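Local structure of putative uncharacterized protein (Pseudomonas phage 201phi2-1, 3R4V) at residues 82-87 / 104-109. The protein is of unknown function but belongs to the phage tubulin-like proteins, with a bound GDP and a tubulin-type C-terminal domain. Sequence-based numbering, arbitrary orientation.
Sequences DFYIVC and GQLADR
Leu106 lays its CD2 methyl over the centre of one face of the Tyr84 ring, 3.7 Å from Leu106 CD2 to the ring centroid and only 12° off the ring normal, a CH-pi contact. The other branch of the leucine turns to the strand: Leu106 CD1 meets Val86 CG2 at 3.8 Å and lies near Tyr84 CB, so that one side chain bridges two residues of the strand that point toward the helix, Tyr84 and Val86, with Ile85 between them directed away. Val86 has CG1 anti to its backbone N (chi1 -168°), which leaves CG2 anti to the carbonyl carbon and against the leucine. At the far end of the ring, Arg109 NH1 donates a hydrogen bond of 3.1 Å to Tyr84 OH, with an N-H...O angle of 151°. The phenolic oxygen sits at the guanidinium edge, practically in its plane, while ring and guanidinium planes are steeply inclined to each other. These residues join strand 84-89 to the end of helix 95-108 in a beta-alpha-beta unit completed by strand 113-119, within the parallel part of the mixed sheet, in the GDP-binding region of this tubulin-like fold; the side chain of Val86 lies about 12 Å from the bound GDP. Arg109, just past the helix, has a chain extended from CG to NE that carries its head to the loop preceding the strand, where NH2 is hydrogen-bonded to Ile78 O. Tyr84 OH is also hydrogen-bonded to Ala81 N, which ties the hydroxyl to that same loop. Around the apolar part, Ile8 and Phe113 of the flanking strands touch both Tyr84 and Leu106.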
loop_
_atom_site.group_PDB
_atom_site.type_symbol
_atom_site.label_atom_id
_atom_site.label_comp_id
_atom_site.label_asym_id
_atom_site.label_seq_id
_atom_site.Cartn_x
_atom_site.Cartn_y
_atom_site.Cartn_z
ATOM N N ASP A 82 4.914 6.204 16.706
ATOM C CA ASP A 82 3.554 5.966 17.170
ATOM C C ASP A 82 2.621 5.480 16.060
ATOM O O ASP A 82 1.569 4.900 16.335
ATOM C CB ASP A 82 2.979 7.227 17.814
ATOM C CG ASP A 82 3.620 7.543 19.158
ATOM O OD1 ASP A 82 4.072 6.593 19.835
ATOM O OD2 ASP A 82 3.670 8.740 19.532
ATOM N N PHE A 83 2.989 5.739 14.809
ATOM C CA PHE A 83 2.186 5.295 13.680
ATOM C C PHE A 83 3.084 5.175 12.464
ATOM O O PHE A 83 4.082 5.882 12.361
ATOM C CB PHE A 83 1.058 6.309 13.419
ATOM C CG PHE A 83 -0.039 5.799 12.522
ATOM C CD1 PHE A 83 -1.119 5.092 13.042
ATOM C CD2 PHE A 83 -0.004 6.041 11.165
ATOM C CE1 PHE A 83 -2.139 4.634 12.215
ATOM C CE2 PHE A 83 -1.015 5.584 10.332
ATOM C CZ PHE A 83 -2.091 4.885 10.856
ATOM N N TYR A 84 2.764 4.258 11.550
ATOM C CA TYR A 84 3.537 4.155 10.314
ATOM C C TYR A 84 2.627 4.177 9.099
ATOM O O TYR A 84 1.481 3.752 9.153
ATOM C CB TYR A 84 4.372 2.865 10.262
ATOM C CG TYR A 84 5.273 2.625 11.466
ATOM C CD1 TYR A 84 6.654 2.826 11.388
ATOM C CD2 TYR A 84 4.743 2.184 12.673
ATOM C CE1 TYR A 84 7.485 2.589 12.492
ATOM C CE2 TYR A 84 5.564 1.945 13.771
ATOM C CZ TYR A 84 6.926 2.157 13.675
ATOM O OH TYR A 84 7.720 1.912 14.770
ATOM N N ILE A 85 3.156 4.650 7.987
ATOM C CA ILE A 85 2.450 4.549 6.719
ATOM C C ILE A 85 3.390 3.837 5.754
ATOM O O ILE A 85 4.555 4.221 5.633
ATOM C CB ILE A 85 2.104 5.938 6.185
ATOM C CG1 ILE A 85 1.206 6.670 7.194
ATOM C CG2 ILE A 85 1.454 5.849 4.796
ATOM C CD1 ILE A 85 0.989 8.143 6.897
ATOM N N VAL A 86 2.897 2.804 5.071
ATOM C CA VAL A 86 3.719 2.063 4.111
ATOM C C VAL A 86 3.135 2.189 2.701
ATOM O O VAL A 86 1.927 2.127 2.536
ATOM C CB VAL A 86 3.753 0.588 4.455
ATOM C CG1 VAL A 86 4.841 -0.108 3.628
ATOM C CG2 VAL A 86 3.996 0.399 5.940
ATOM N N CYS A 87 3.981 2.347 1.689
ATOM C CA CYS A 87 3.476 2.624 0.348
ATOM C C CYS A 87 4.306 1.957 -0.743
ATOM O O CYS A 87 5.521 2.114 -0.796
ATOM C CB CYS A 87 3.421 4.147 0.116
ATOM S SG CYS A 87 2.982 4.638 -1.577
ATOM N N GLY A 104 5.549 -6.969 7.832
ATOM C CA GLY A 104 5.661 -8.050 8.800
ATOM C C GLY A 104 6.458 -7.630 10.021
ATOM O O GLY A 104 6.088 -7.942 11.151
ATOM N N GLN A 105 7.559 -6.919 9.796
ATOM C CA GLN A 105 8.391 -6.447 10.906
ATOM C C GLN A 105 7.639 -5.426 11.769
ATOM O O GLN A 105 7.773 -5.408 13.004
ATOM C CB GLN A 105 9.690 -5.841 10.374
ATOM C CG GLN A 105 10.594 -6.849 9.667
ATOM C CD GLN A 105 11.048 -7.964 10.584
ATOM O OE1 GLN A 105 11.556 -7.718 11.680
ATOM N NE2 GLN A 105 10.857 -9.200 10.146
ATOM N N LEU A 106 6.863 -4.565 11.125
ATOM C CA LEU A 106 6.063 -3.597 11.874
ATOM C C LEU A 106 5.021 -4.315 12.731
ATOM O O LEU A 106 4.742 -3.906 13.858
ATOM C CB LEU A 106 5.382 -2.595 10.934
ATOM C CG LEU A 106 6.307 -1.681 10.137
ATOM C CD1 LEU A 106 5.465 -0.794 9.223
ATOM C CD2 LEU A 106 7.131 -0.826 11.084
ATOM N N ALA A 107 4.418 -5.372 12.193
ATOM C CA ALA A 107 3.495 -6.168 12.999
ATOM C C ALA A 107 4.216 -6.740 14.235
ATOM O O ALA A 107 3.662 -6.741 15.329
ATOM C CB ALA A 107 2.848 -7.286 12.161
ATOM N N ASP A 108 5.451 -7.214 14.067
ATOM C CA ASP A 108 6.210 -7.734 15.206
ATOM C C ASP A 108 6.482 -6.648 16.262
ATOM O O ASP A 108 6.604 -6.958 17.446
ATOM C CB ASP A 108 7.526 -8.397 14.765
ATOM C CG ASP A 108 7.317 -9.728 14.037
ATOM O OD1 ASP A 108 6.198 -10.285 14.058
ATOM O OD2 ASP A 108 8.300 -10.242 13.456
ATOM N N ARG A 109 6.577 -5.385 15.834
ATOM C CA ARG A 109 6.725 -4.255 16.764
ATOM C C ARG A 109 5.417 -3.943 17.490
ATOM O O ARG A 109 5.373 -3.055 18.332
ATOM C CB ARG A 109 7.181 -2.978 16.041
ATOM C CG ARG A 109 8.548 -3.032 15.390
ATOM C CD ARG A 109 8.961 -1.657 14.850
ATOM N NE ARG A 109 10.323 -1.670 14.317
ATOM C CZ ARG A 109 10.962 -0.600 13.848
ATOM N NH1 ARG A 109 10.375 0.586 13.853
ATOM N NH2 ARG A 109 12.201 -0.719 13.386
#